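PDB 4HNO: probable endonuclease 4 from Thermotoga maritima, which probably cleaves DNA phosphodiester bonds at apurinic or apyrimidinic sites during base excision repair, using a cluster of bound metal ions. Local coordinates for residues Gly28-Gln33 with Trp66-Cys71; Leu76-Ser81 with Ser115-Gly120; Trp42-Pro47 with Val98-Lys103; Glu196-Leu201 with Ala247-Phe252. All blocks are in the same frame, centred on the assembly; numbering follows the deposited sequence.

Contact 1 of 4, residues Gly28-Gln33 with Trp66-Cys71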
loop_
_atom_site.group_PDB
_atom_site.type_symbol
_atom_site.label_atom_id
_atom_site.label_comp_id
_atom_site.label_asym_id
_atom_site.label_seq_id
_atom_site.Cartn_x
_atom_site.Cartn_y
_atom_site.Cartn_z
ATOM N N GLY A 28 14.268 13.118 0.967
ATOM C CA GLY A 28 14.267 13.054 2.417
ATOM C C GLY A 28 13.648 11.792 2.983
ATOM O O GLY A 28 13.284 11.753 4.155
ATOM N N GLY A 29 13.536 10.757 2.152
ATOM C CA GLY A 29 12.915 9.516 2.577
ATOM C C GLY A 29 13.905 8.418 2.910
ATOM O O GLY A 29 15.094 8.498 2.580
ATOM N N ASN A 30 13.372 7.364 3.531
ATOM C CA ASN A 30 14.131 6.158 3.854
ATOM C C ASN A 30 13.301 4.909 3.562
ATOM O O ASN A 30 13.662 3.820 4.000
ATOM C CB ASN A 30 14.610 6.185 5.314
ATOM C CG ASN A 30 13.463 6.263 6.296
ATOM O OD1 ASN A 30 12.317 6.003 5.955
ATOM N ND2 ASN A 30 13.770 6.632 7.517
ATOM N N SER A 31 12.227 5.096 2.787
ATOM C CA SER A 31 11.281 4.053 2.427
ATOM C C SER A 31 10.745 4.410 1.044
ATOM O O SER A 31 10.814 5.568 0.636
ATOM C CB SER A 31 10.104 4.077 3.412
ATOM O OG SER A 31 10.529 3.949 4.762
ATOM N N PHE A 32 10.166 3.452 0.324
ATOM C CA PHE A 32 9.530 3.780 -0.943
ATOM C C PHE A 32 8.571 2.698 -1.374
ATOM O O PHE A 32 8.656 1.550 -0.908
ATOM C CB PHE A 32 10.554 4.021 -2.080
ATOM C CG PHE A 32 11.450 2.844 -2.397
ATOM C CD1 PHE A 32 11.005 1.805 -3.184
ATOM C CD2 PHE A 32 12.758 2.826 -1.957
ATOM C CE1 PHE A 32 11.848 0.753 -3.501
ATOM C CE2 PHE A 32 13.599 1.782 -2.269
ATOM C CZ PHE A 32 13.149 0.752 -3.045
ATOM N N GLN A 33 7.689 3.083 -2.290
ATOM C CA GLN A 33 6.858 2.147 -3.040
ATOM C C GLN A 33 7.085 2.399 -4.523
ATOM O O GLN A 33 7.278 3.539 -4.929
ATOM C CB GLN A 33 5.386 2.337 -2.668
ATOM C CG GLN A 33 4.421 1.428 -3.419
ATOM C CD GLN A 33 3.019 1.641 -2.901
ATOM O OE1 GLN A 33 2.537 0.898 -2.053
ATOM N NE2 GLN A 33 2.388 2.685 -3.405
ATOM N N TRP A 66 15.379 -3.031 3.643
ATOM C CA TRP A 66 14.492 -3.808 2.780
ATOM C C TRP A 66 13.088 -4.010 3.365
ATOM O O TRP A 66 12.174 -4.360 2.639
ATOM C CB TRP A 66 15.138 -5.144 2.452
ATOM C CG TRP A 66 16.284 -5.005 1.498
ATOM C CD1 TRP A 66 17.600 -4.831 1.804
ATOM C CD2 TRP A 66 16.210 -5.016 0.073
ATOM N NE1 TRP A 66 18.349 -4.728 0.659
ATOM C CE2 TRP A 66 17.520 -4.864 -0.419
ATOM C CE3 TRP A 66 15.166 -5.174 -0.839
ATOM C CZ2 TRP A 66 17.808 -4.852 -1.777
ATOM C CZ3 TRP A 66 15.454 -5.162 -2.188
ATOM C CH2 TRP A 66 16.766 -5.022 -2.643
ATOM N N GLU A 67 12.898 -3.766 4.665
ATOM C CA GLU A 67 11.547 -3.800 5.233
ATOM C C GLU A 67 10.755 -2.549 4.925
ATOM O O GLU A 67 9.596 -2.464 5.276
ATOM C CB GLU A 67 11.598 -3.997 6.739
ATOM C CG GLU A 67 11.961 -5.397 7.123
ATOM C CD GLU A 67 10.957 -6.399 6.612
ATOM O OE1 GLU A 67 9.756 -6.264 6.949
ATOM O OE2 GLU A 67 11.361 -7.296 5.841
ATOM N N ASN A 68 11.390 -1.590 4.265
ATOM C CA ASN A 68 10.783 -0.310 3.957
ATOM C C ASN A 68 10.583 -0.089 2.456
ATOM O O ASN A 68 10.318 1.043 2.051
ATOM C CB ASN A 68 11.640 0.847 4.489
ATOM C CG ASN A 68 11.857 0.816 6.008
ATOM O OD1 ASN A 68 11.366 -0.040 6.760
ATOM N ND2 ASN A 68 12.630 1.789 6.458
ATOM N N ALA A 69 10.708 -1.156 1.665
ATOM C CA ALA A 69 10.620 -1.083 0.218
ATOM C C ALA A 69 9.470 -1.972 -0.237
ATOM O O ALA A 69 9.407 -3.148 0.125
ATOM C CB ALA A 69 11.937 -1.535 -0.417
ATOM N N PHE A 70 8.571 -1.407 -1.028
ATOM C CA PHE A 70 7.332 -2.073 -1.374
ATOM C C PHE A 70 7.049 -1.937 -2.861
ATOM O O PHE A 70 7.326 -0.890 -3.447
ATOM C CB PHE A 70 6.146 -1.410 -0.612
ATOM C CG PHE A 70 6.346 -1.346 0.865
ATOM C CD1 PHE A 70 7.010 -0.277 1.443
ATOM C CD2 PHE A 70 5.879 -2.361 1.697
ATOM C CE1 PHE A 70 7.179 -0.195 2.799
ATOM C CE2 PHE A 70 6.052 -2.294 3.052
ATOM C CZ PHE A 70 6.707 -1.194 3.602
ATOM N N CYS A 71 6.409 -2.942 -3.448
ATOM C CA CYS A 71 5.804 -2.791 -4.752
ATOM C C CYS A 71 4.295 -2.657 -4.605
ATOM O O CYS A 71 3.697 -3.264 -3.720
ATOM C CB CYS A 71 6.094 -3.957 -5.691
ATOM S SG CYS A 71 7.690 -3.902 -6.531
#
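Phe32 and Gln33 pair with Ala69 and Phe70 as parallel bridges, the axes of strands 31-33 and 69-71 passing 4.8 Å apart with their directions only 5° from each other. These are neighbouring staves of the TIM barrel, joined through helix 49-61 in a beta-alpha-beta unit. Phe32 is held at both ends of its backbone: its N donates to Asn68 O over 3.0 Å, and its O receives Phe70 N. A CA-H...O contact from Gln33 CA to Phe70 O (3.1 Å) continues the pairing.

Phe32 and Ala69 lie on the sheet face that carries helices 20-26 and 49-61. Because Phe32 CG stands between the backbone N and the carbonyl carbon (chi1 60°), the ring swings across the strand pair and lays a face over Ala69 CB, 4.1 Å from the ring centroid to that methyl. On the other face are Gln33 and Phe70, whose ring has Phe32 O at its edge, 3.4 Å from Phe70 CD1. Gln33 runs out extended past CG to an amide whose OE1 accepts from His218 NE2 and whose NE2 donates to His10 and Glu263, a probable second-shell grip on the metal ligands His218 and Glu263.

At the N-terminal end of the pairing, Asn68 CB rests 3.3 Å from Ser31 OG, and Asn68 ND2 makes a long, weak but nearly straight hydrogen bond to Asn30 O (3.4 Å, 169°).

Contact 2 of 4, residues Leu76-Ser81 with Ser115-Gly120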
loop_
_atom_site.group_PDB
_atom_site.type_symbol
_atom_site.label_atom_id
_atom_site.label_comp_id
_atom_site.label_asym_id
_atom_site.label_seq_id
_atom_site.Cartn_x
_atom_site.Cartn_y
_atom_site.Cartn_z
ATOM N N LEU A 76 -4.727 -3.076 -13.339
ATOM C CA LEU A 76 -5.587 -4.007 -14.110
ATOM C C LEU A 76 -6.025 -5.238 -13.332
ATOM O O LEU A 76 -7.057 -5.825 -13.621
ATOM C CB LEU A 76 -4.832 -4.531 -15.352
ATOM C CG LEU A 76 -4.261 -3.566 -16.371
ATOM C CD1 LEU A 76 -3.941 -4.343 -17.636
ATOM C CD2 LEU A 76 -5.231 -2.446 -16.620
ATOM N N ILE A 77 -5.180 -5.696 -12.425
ATOM C CA ILE A 77 -5.435 -6.955 -11.754
ATOM C C ILE A 77 -6.683 -6.839 -10.883
ATOM O O ILE A 77 -6.834 -5.889 -10.116
ATOM C CB ILE A 77 -4.206 -7.331 -10.941
ATOM C CG1 ILE A 77 -3.069 -7.748 -11.889
ATOM C CG2 ILE A 77 -4.514 -8.408 -9.896
ATOM C CD1 ILE A 77 -1.718 -7.749 -11.224
ATOM N N ASN A 78 -7.582 -7.796 -11.034
ATOM C CA ASN A 78 -8.820 -7.802 -10.272
ATOM C C ASN A 78 -9.225 -9.236 -9.986
ATOM O O ASN A 78 -9.950 -9.867 -10.752
ATOM C CB ASN A 78 -9.925 -7.074 -11.015
ATOM C CG ASN A 78 -11.198 -7.049 -10.219
ATOM O OD1 ASN A 78 -11.224 -7.459 -9.057
ATOM N ND2 ASN A 78 -12.286 -6.605 -10.838
ATOM N N LEU A 79 -8.738 -9.731 -8.855
ATOM C CA LEU A 79 -9.011 -11.100 -8.433
ATOM C C LEU A 79 -10.455 -11.329 -7.986
ATOM O O LEU A 79 -10.830 -12.467 -7.743
ATOM C CB LEU A 79 -8.086 -11.510 -7.291
ATOM C CG LEU A 79 -6.589 -11.549 -7.592
ATOM C CD1 LEU A 79 -5.848 -11.932 -6.303
ATOM C CD2 LEU A 79 -6.255 -12.499 -8.720
ATOM N N ALA A 80 -11.252 -10.260 -7.878
ATOM C CA ALA A 80 -12.673 -10.417 -7.593
ATOM C C ALA A 80 -13.525 -10.399 -8.849
ATOM O O ALA A 80 -14.739 -10.549 -8.756
ATOM C CB ALA A 80 -13.169 -9.350 -6.634
ATOM N N SER A 81 -12.931 -10.225 -10.017
ATOM C CA SER A 81 -13.729 -10.057 -11.216
ATOM C C SER A 81 -14.637 -11.246 -11.431
ATOM O O SER A 81 -14.199 -12.392 -11.343
ATOM C CB SER A 81 -12.842 -9.929 -12.439
ATOM O OG SER A 81 -13.651 -9.841 -13.598
ATOM N N SER A 115 -12.782 -5.788 -7.217
ATOM C CA SER A 115 -14.179 -5.383 -7.308
ATOM C C SER A 115 -14.996 -6.519 -7.907
ATOM O O SER A 115 -14.635 -7.067 -8.948
ATOM C CB SER A 115 -14.351 -4.165 -8.173
ATOM O OG SER A 115 -15.748 -4.001 -8.456
ATOM N N HIS A 116 -16.125 -6.844 -7.261
ATOM C CA HIS A 116 -17.024 -7.874 -7.753
ATOM C C HIS A 116 -18.014 -7.384 -8.782
ATOM O O HIS A 116 -18.825 -8.152 -9.304
ATOM C CB HIS A 116 -17.764 -8.554 -6.608
ATOM C CG HIS A 116 -18.509 -7.610 -5.733
ATOM N ND1 HIS A 116 -19.619 -6.920 -6.154
ATOM C CD2 HIS A 116 -18.266 -7.220 -4.463
ATOM C CE1 HIS A 116 -20.032 -6.150 -5.163
ATOM N NE2 HIS A 116 -19.223 -6.307 -4.130
ATOM N N LEU A 117 -17.963 -6.091 -9.083
ATOM C CA LEU A 117 -18.831 -5.481 -10.105
ATOM C C LEU A 117 -20.341 -5.720 -9.881
ATOM O O LEU A 117 -21.138 -5.775 -10.831
ATOM C CB LEU A 117 -18.414 -5.947 -11.505
ATOM C CG LEU A 117 -17.131 -5.305 -12.054
ATOM C CD1 LEU A 117 -15.899 -5.831 -11.332
ATOM C CD2 LEU A 117 -16.981 -5.513 -13.559
ATOM N N GLY A 118 -20.725 -5.829 -8.613
ATOM C CA GLY A 118 -22.117 -6.011 -8.225
ATOM C C GLY A 118 -22.628 -7.447 -8.217
ATOM O O GLY A 118 -23.826 -7.676 -8.243
ATOM N N THR A 119 -21.720 -8.416 -8.164
ATOM C CA THR A 119 -22.072 -9.834 -8.174
ATOM C C THR A 119 -21.910 -10.511 -6.814
ATOM O O THR A 119 -22.019 -11.736 -6.712
ATOM C CB THR A 119 -21.251 -10.619 -9.209
ATOM O OG1 THR A 119 -19.868 -10.623 -8.837
ATOM C CG2 THR A 119 -21.428 -10.038 -10.604
ATOM N N GLY A 120 -21.632 -9.728 -5.784
ATOM C CA GLY A 120 -21.700 -10.221 -4.422
ATOM C C GLY A 120 -20.368 -10.193 -3.700
ATOM O O GLY A 120 -19.371 -10.717 -4.197
#
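Two hydrogen bonds join the side-chain amide of Asn78 to the backbone of Ser115. Asn78 OD1 accepts from Ser115 N at 2.9 Å, while Asn78 ND2 donates to Ser115 O at 3.1 Å, so a single amide grips both backbone polar atoms of Ser115. Ser115 O is approached in its carbonyl plane, on a lone pair, and lies within 6° of the Asn78 amide plane. Ser115 N, by contrast, sits above the carbonyl plane of OD1. A second donor, Ala80 N, reaches Asn78 OD1 over 3.0 Å from the opposite face, closing an Asx turn inside 76-81. OD1 is thus clamped between two N-H groups, which should hold the amide against rotation. With CG opposite the backbone N, chi1 of -179° puts the amide within reach of Ser115.

The loops that meet here follow barrel strands 69-72 and 108-115 and lead into helices 84-104 and 121-136; they are successive beta-alpha loops at the end of the TIM barrel where the metals lie, although the nearest zinc ion is still about 13 Å from the Asn78 side chain.

Each loop also folds on itself. Asn78-Ser81 forms a type I turn and His116-Thr119 a type I' turn, in which His116 O accepts from both Thr119 N and Thr119 OG1.

Van der Waals contact is slight. Ala80 CB packs 3.6 Å from Ser115 C, against the carbonyl group, and Leu117 CD1 comes within 3.7 Å of the amide nitrogen Asn78 ND2, the two side chains crossing obliquely. Ala80 also touches Ile128 and Ile156, and its O receives Arg127 NH1.

Contact 3 of 4, residues Trp42-Pro47 with Val98-Lys103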
loop_
_atom_site.group_PDB
_atom_site.type_symbol
_atom_site.label_atom_id
_atom_site.label_comp_id
_atom_site.label_asym_id
_atom_site.label_seq_id
_atom_site.Cartn_x
_atom_site.Cartn_y
_atom_site.Cartn_z
ATOM N N TRP A 42 -1.745 -7.388 -20.133
ATOM C CA TRP A 42 -1.714 -8.510 -19.238
ATOM C C TRP A 42 -0.365 -9.218 -19.143
ATOM O O TRP A 42 -0.252 -10.183 -18.403
ATOM C CB TRP A 42 -2.802 -9.475 -19.659
ATOM C CG TRP A 42 -4.177 -8.943 -19.444
ATOM C CD1 TRP A 42 -5.103 -8.638 -20.393
ATOM C CD2 TRP A 42 -4.780 -8.667 -18.183
ATOM N NE1 TRP A 42 -6.247 -8.211 -19.798
ATOM C CE2 TRP A 42 -6.079 -8.224 -18.439
ATOM C CE3 TRP A 42 -4.351 -8.782 -16.856
ATOM C CZ2 TRP A 42 -6.958 -7.870 -17.421
ATOM C CZ3 TRP A 42 -5.221 -8.436 -15.854
ATOM C CH2 TRP A 42 -6.516 -7.994 -16.138
ATOM N N SER A 43 0.648 -8.720 -19.834
ATOM C CA SER A 43 1.987 -9.282 -19.741
ATOM C C SER A 43 2.960 -8.212 -19.273
ATOM O O SER A 43 2.802 -7.031 -19.585
ATOM C CB SER A 43 2.433 -9.872 -21.070
ATOM O OG SER A 43 2.474 -8.879 -22.064
ATOM N N ALA A 44 3.943 -8.623 -18.495
ATOM C CA ALA A 44 4.964 -7.712 -18.018
ATOM C C ALA A 44 6.324 -8.401 -18.098
ATOM O O ALA A 44 6.480 -9.571 -17.749
ATOM C CB ALA A 44 4.706 -7.287 -16.576
ATOM N N LYS A 45 7.317 -7.644 -18.513
ATOM C CA LYS A 45 8.689 -8.119 -18.497
ATOM C C LYS A 45 9.254 -8.133 -17.087
ATOM O O LYS A 45 8.850 -7.375 -16.191
ATOM C CB LYS A 45 9.573 -7.226 -19.357
ATOM C CG LYS A 45 9.260 -7.309 -20.835
ATOM C CD LYS A 45 10.230 -6.478 -21.659
ATOM C CE LYS A 45 9.580 -5.999 -22.946
ATOM N NZ LYS A 45 10.560 -5.426 -23.904
ATOM N N LEU A 46 10.228 -9.008 -16.911
ATOM C CA LEU A 46 11.087 -8.961 -15.748
ATOM C C LEU A 46 12.143 -7.873 -15.921
ATOM O O LEU A 46 12.577 -7.601 -17.036
ATOM C CB LEU A 46 11.865 -10.263 -15.570
ATOM C CG LEU A 46 11.037 -11.487 -15.250
ATOM C CD1 LEU A 46 11.955 -12.693 -15.269
ATOM C CD2 LEU A 46 10.406 -11.367 -13.893
ATOM N N PRO A 47 12.656 -7.338 -14.815
ATOM C CA PRO A 47 13.905 -6.582 -14.924
ATOM C C PRO A 47 14.999 -7.499 -15.452
ATOM O O PRO A 47 15.022 -8.682 -15.127
ATOM C CB PRO A 47 14.200 -6.172 -13.480
ATOM C CG PRO A 47 13.509 -7.135 -12.649
ATOM C CD PRO A 47 12.246 -7.523 -13.418
ATOM N N VAL A 98 4.848 -11.014 -8.545
ATOM C CA VAL A 98 5.589 -11.641 -7.451
ATOM C C VAL A 98 7.002 -11.990 -7.893
ATOM O O VAL A 98 7.963 -11.768 -7.163
ATOM C CB VAL A 98 4.833 -12.874 -6.913
ATOM C CG1 VAL A 98 5.732 -13.706 -6.004
ATOM C CG2 VAL A 98 3.569 -12.438 -6.184
ATOM N N GLU A 99 7.140 -12.538 -9.100
ATOM C CA GLU A 99 8.448 -12.890 -9.584
ATOM C C GLU A 99 9.324 -11.672 -9.865
ATOM O O GLU A 99 10.544 -11.745 -9.672
ATOM C CB GLU A 99 8.314 -13.843 -10.750
ATOM C CG GLU A 99 7.738 -15.224 -10.264
ATOM C CD GLU A 99 8.627 -15.927 -9.184
ATOM O OE1 GLU A 99 9.841 -16.103 -9.442
ATOM O OE2 GLU A 99 8.147 -16.285 -8.092
ATOM N N ILE A 100 8.742 -10.560 -10.295
ATOM C CA ILE A 100 9.490 -9.325 -10.416
ATOM C C ILE A 100 10.019 -8.902 -9.047
ATOM O O ILE A 100 11.197 -8.560 -8.898
ATOM C CB ILE A 100 8.622 -8.201 -11.040
ATOM C CG1 ILE A 100 8.330 -8.498 -12.508
ATOM C CG2 ILE A 100 9.296 -6.855 -10.866
ATOM C CD1 ILE A 100 7.193 -7.704 -13.109
ATOM N N CYS A 101 9.134 -8.901 -8.046
ATOM C CA CYS A 101 9.575 -8.571 -6.701
ATOM C C CYS A 101 10.717 -9.471 -6.269
ATOM O O CYS A 101 11.723 -9.008 -5.744
ATOM C CB CYS A 101 8.420 -8.704 -5.707
ATOM S SG CYS A 101 7.132 -7.466 -5.863
ATOM N N ARG A 102 10.552 -10.772 -6.478
ATOM C CA ARG A 102 11.551 -11.738 -6.042
ATOM C C ARG A 102 12.891 -11.456 -6.731
ATOM O O ARG A 102 13.932 -11.545 -6.098
ATOM C CB ARG A 102 11.019 -13.156 -6.322
ATOM C CG ARG A 102 11.867 -14.326 -5.889
ATOM C CD ARG A 102 11.829 -14.705 -4.401
ATOM N NE ARG A 102 12.531 -13.725 -3.591
ATOM C CZ ARG A 102 13.852 -13.685 -3.457
ATOM N NH1 ARG A 102 14.385 -12.738 -2.697
ATOM N NH2 ARG A 102 14.657 -14.571 -4.057
ATOM N N LYS A 103 12.885 -11.104 -8.014
ATOM C CA LYS A 103 14.127 -10.832 -8.730
ATOM C C LYS A 103 14.820 -9.569 -8.208
ATOM O O LYS A 103 16.045 -9.526 -8.125
ATOM C CB LYS A 103 13.873 -10.759 -10.230
ATOM C CG LYS A 103 15.166 -10.704 -11.019
ATOM C CD LYS A 103 14.990 -10.913 -12.498
ATOM C CE LYS A 103 16.354 -10.870 -13.192
ATOM N NZ LYS A 103 16.267 -11.136 -14.636
#
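Lys103 leaves its helix with CG opposite the backbone N (chi1 -171°) and stays extended through its whole length, which carries its amine to the carbonyl of Pro47; Ile100, with CG1 on the far side from its carbonyl carbon (chi1 -69°), sends its CD1 toward the 42-47 backbone. In the TIM barrel this lays the loop between strand 31-34 and helix 49-61 against helix 84-104, which follows strand 69-72 in the chain.

Ile100 is the main apolar group. Ile100 CD1 lies against the Lys45 carbonyl, 3.5 Å from Lys45 O, while Ile100 CG1 is met by Leu46 CD2 at 3.8 Å and Ile100 CG2 by Pro47 CD at 4.0 Å. Ala44 CB adds a looser touch to CD1. This grouping fits the closest CA pair being Leu46 with Ile100, 5.6 Å apart.

Pro47 and Lys103 run past each other in opposite senses, with Pro47 CG 4.1 Å from Lys103 CD, so the lysine touches the ring before its chain reaches the amine. That charge also pairs with Asp49 in a salt bridge, and Lys103 NZ donates to Pro47 O over 2.8 Å, in the carbonyl plane.

Contact 4 of 4, residues Glu196-Leu201 with Ala247-Phe252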
loop_
_atom_site.group_PDB
_atom_site.type_symbol
_atom_site.label_atom_id
_atom_site.label_comp_id
_atom_site.label_asym_id
_atom_site.label_seq_id
_atom_site.Cartn_x
_atom_site.Cartn_y
_atom_site.Cartn_z
ATOM N N GLU A 196 -9.710 9.037 19.719
ATOM C CA GLU A 196 -10.569 7.876 19.925
ATOM C C GLU A 196 -10.729 7.074 18.624
ATOM O O GLU A 196 -10.872 5.858 18.666
ATOM C CB GLU A 196 -11.931 8.275 20.476
ATOM C CG GLU A 196 -11.878 8.877 21.873
ATOM C CD GLU A 196 -11.473 10.346 21.879
ATOM O OE1 GLU A 196 -11.388 10.961 20.790
ATOM O OE2 GLU A 196 -11.243 10.888 22.981
ATOM N N GLY A 197 -10.706 7.766 17.489
ATOM C CA GLY A 197 -10.771 7.112 16.195
ATOM C C GLY A 197 -9.512 6.317 15.886
ATOM O O GLY A 197 -9.574 5.214 15.350
ATOM N N VAL A 198 -8.361 6.878 16.211
ATOM C CA VAL A 198 -7.119 6.146 16.021
ATOM C C VAL A 198 -7.053 4.940 16.952
ATOM O O VAL A 198 -6.658 3.847 16.535
ATOM C CB VAL A 198 -5.878 7.034 16.175
ATOM C CG1 VAL A 198 -4.605 6.235 15.864
ATOM C CG2 VAL A 198 -5.965 8.254 15.277
ATOM N N GLU A 199 -7.465 5.111 18.201
ATOM C CA GLU A 199 -7.491 4.001 19.133
ATOM C C GLU A 199 -8.387 2.885 18.603
ATOM O O GLU A 199 -8.029 1.713 18.657
ATOM C CB GLU A 199 -7.951 4.477 20.509
ATOM C CG GLU A 199 -6.922 5.355 21.201
ATOM C CD GLU A 199 -7.451 6.100 22.411
ATOM O OE1 GLU A 199 -8.687 6.175 22.603
ATOM O OE2 GLU A 199 -6.611 6.626 23.171
ATOM N N ALA A 200 -9.554 3.255 18.075
ATOM C CA ALA A 200 -10.480 2.267 17.527
ATOM C C ALA A 200 -9.883 1.543 16.332
ATOM O O ALA A 200 -10.038 0.330 16.191
ATOM C CB ALA A 200 -11.812 2.915 17.153
ATOM N N LEU A 201 -9.194 2.289 15.476
ATOM C CA LEU A 201 -8.531 1.698 14.314
ATOM C C LEU A 201 -7.486 0.679 14.773
ATOM O O LEU A 201 -7.423 -0.445 14.262
ATOM C CB LEU A 201 -7.901 2.807 13.479
ATOM C CG LEU A 201 -7.016 2.339 12.323
ATOM C CD1 LEU A 201 -7.800 1.520 11.325
ATOM C CD2 LEU A 201 -6.360 3.523 11.682
ATOM N N ALA A 247 -1.603 15.235 13.050
ATOM C CA ALA A 247 -0.899 15.314 14.324
ATOM C C ALA A 247 -1.431 14.276 15.305
ATOM O O ALA A 247 -0.667 13.675 16.030
ATOM C CB ALA A 247 -1.019 16.713 14.897
ATOM N N VAL A 248 -2.745 14.076 15.346
ATOM C CA VAL A 248 -3.322 13.044 16.194
ATOM C C VAL A 248 -2.820 11.655 15.775
ATOM O O VAL A 248 -2.329 10.877 16.585
ATOM C CB VAL A 248 -4.861 13.107 16.148
ATOM C CG1 VAL A 248 -5.472 11.915 16.855
ATOM C CG2 VAL A 248 -5.354 14.417 16.769
ATOM N N PHE A 249 -2.909 11.357 14.491
ATOM C CA PHE A 249 -2.488 10.050 13.975
ATOM C C PHE A 249 -1.014 9.780 14.278
ATOM O O PHE A 249 -0.669 8.696 14.732
ATOM C CB PHE A 249 -2.741 10.074 12.477
ATOM C CG PHE A 249 -2.526 8.763 11.764
ATOM C CD1 PHE A 249 -3.307 7.653 12.041
ATOM C CD2 PHE A 249 -1.629 8.687 10.711
ATOM C CE1 PHE A 249 -3.170 6.481 11.314
ATOM C CE2 PHE A 249 -1.498 7.516 9.985
ATOM C CZ PHE A 249 -2.277 6.424 10.289
ATOM N N PHE A 250 -0.164 10.774 14.055
ATOM C CA PHE A 250 1.270 10.618 14.227
ATOM C C PHE A 250 1.664 10.413 15.678
ATOM O O PHE A 250 2.768 9.948 15.961
ATOM C CB PHE A 250 2.018 11.862 13.750
ATOM C CG PHE A 250 1.923 12.154 12.269
ATOM C CD1 PHE A 250 1.567 11.198 11.340
ATOM C CD2 PHE A 250 2.229 13.431 11.828
ATOM C CE1 PHE A 250 1.527 11.527 9.996
ATOM C CE2 PHE A 250 2.182 13.755 10.498
ATOM C CZ PHE A 250 1.832 12.808 9.578
ATOM N N SER A 251 0.795 10.803 16.603
ATOM C CA SER A 251 1.138 10.768 18.019
ATOM C C SER A 251 1.189 9.357 18.589
ATOM O O SER A 251 1.744 9.153 19.663
ATOM C CB SER A 251 0.169 11.634 18.830
ATOM O OG SER A 251 -1.099 11.027 18.970
ATOM N N PHE A 252 0.643 8.384 17.872
ATOM C CA PHE A 252 0.631 7.006 18.340
ATOM C C PHE A 252 1.902 6.292 17.950
ATOM O O PHE A 252 2.261 6.224 16.776
ATOM C CB PHE A 252 -0.588 6.280 17.774
ATOM C CG PHE A 252 -1.867 6.683 18.433
ATOM C CD1 PHE A 252 -2.490 7.871 18.084
ATOM C CD2 PHE A 252 -2.423 5.905 19.422
ATOM C CE1 PHE A 252 -3.657 8.261 18.708
ATOM C CE2 PHE A 252 -3.594 6.288 20.037
ATOM C CZ PHE A 252 -4.208 7.468 19.680
#
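Val198 CG1 sits over one face of the Phe252 ring, 3.7 Å from the ring centroid and 19° off the normal, a CH-pi contact displaced toward the CD1-CE1 rim. Val198 CB also lies 3.6 Å from Phe252 CE1. The other methyl, Val198 CG2, turns to the preceding helix turn: it lies 4.0 Å from Val248 CG1 and meets Phe249 at the ring edge, 4.2 Å from Phe249 CD1. One valine thus contacts both phenylalanines, one through each methyl. Glu199 contributes its aliphatic part, with CG 3.6 Å from Phe252 CE2, while its carboxylate plane stands at 89° to the ring. Leu201 CD2 adds a looser contact along the Phe249 edge.

These side chains join helix 195-208 to helix 242-250, both in the outer helical layer of the TIM barrel. Deeper in, Phe249 packs on Ile217 and Leu219 of barrel strand 214-222, so this interface continues into the barrel wall.

Phe252 is probably positioned by the turn leading up to it, where Ser251 N and Ser251 OG both donate to Val248 O, the hydroxyl at 2.7 Å; Phe252 follows as N-cap of helix 253-256. That same Val248 O lies in the Phe252 ring plane, at its edge.

How the contacts relate
From the N terminus, contact 1 opens at 28-33 and closes at 66-71, pairing adjacent barrel strands and closing the connection that contains helix 49-61. Contact 3 opens inside that loop, at 42-47, but closes only at 98-103, so the two cross; it ties the loop before helix 49-61 to helix 84-104, and Cys71 CB touches Cys101 SG (3.7 Å). Contact 2 opens at 76-81 and ends at 115-120, crossing contact 3 in turn, with Leu76 O 3.4 Å from Trp42 CH2; it ties the loops after strands 69-72 and 108-115. Contact 4 follows in series, pairing outer helices on the opposite side of the chain's centre from contact 3, their centres about 37 Å apart.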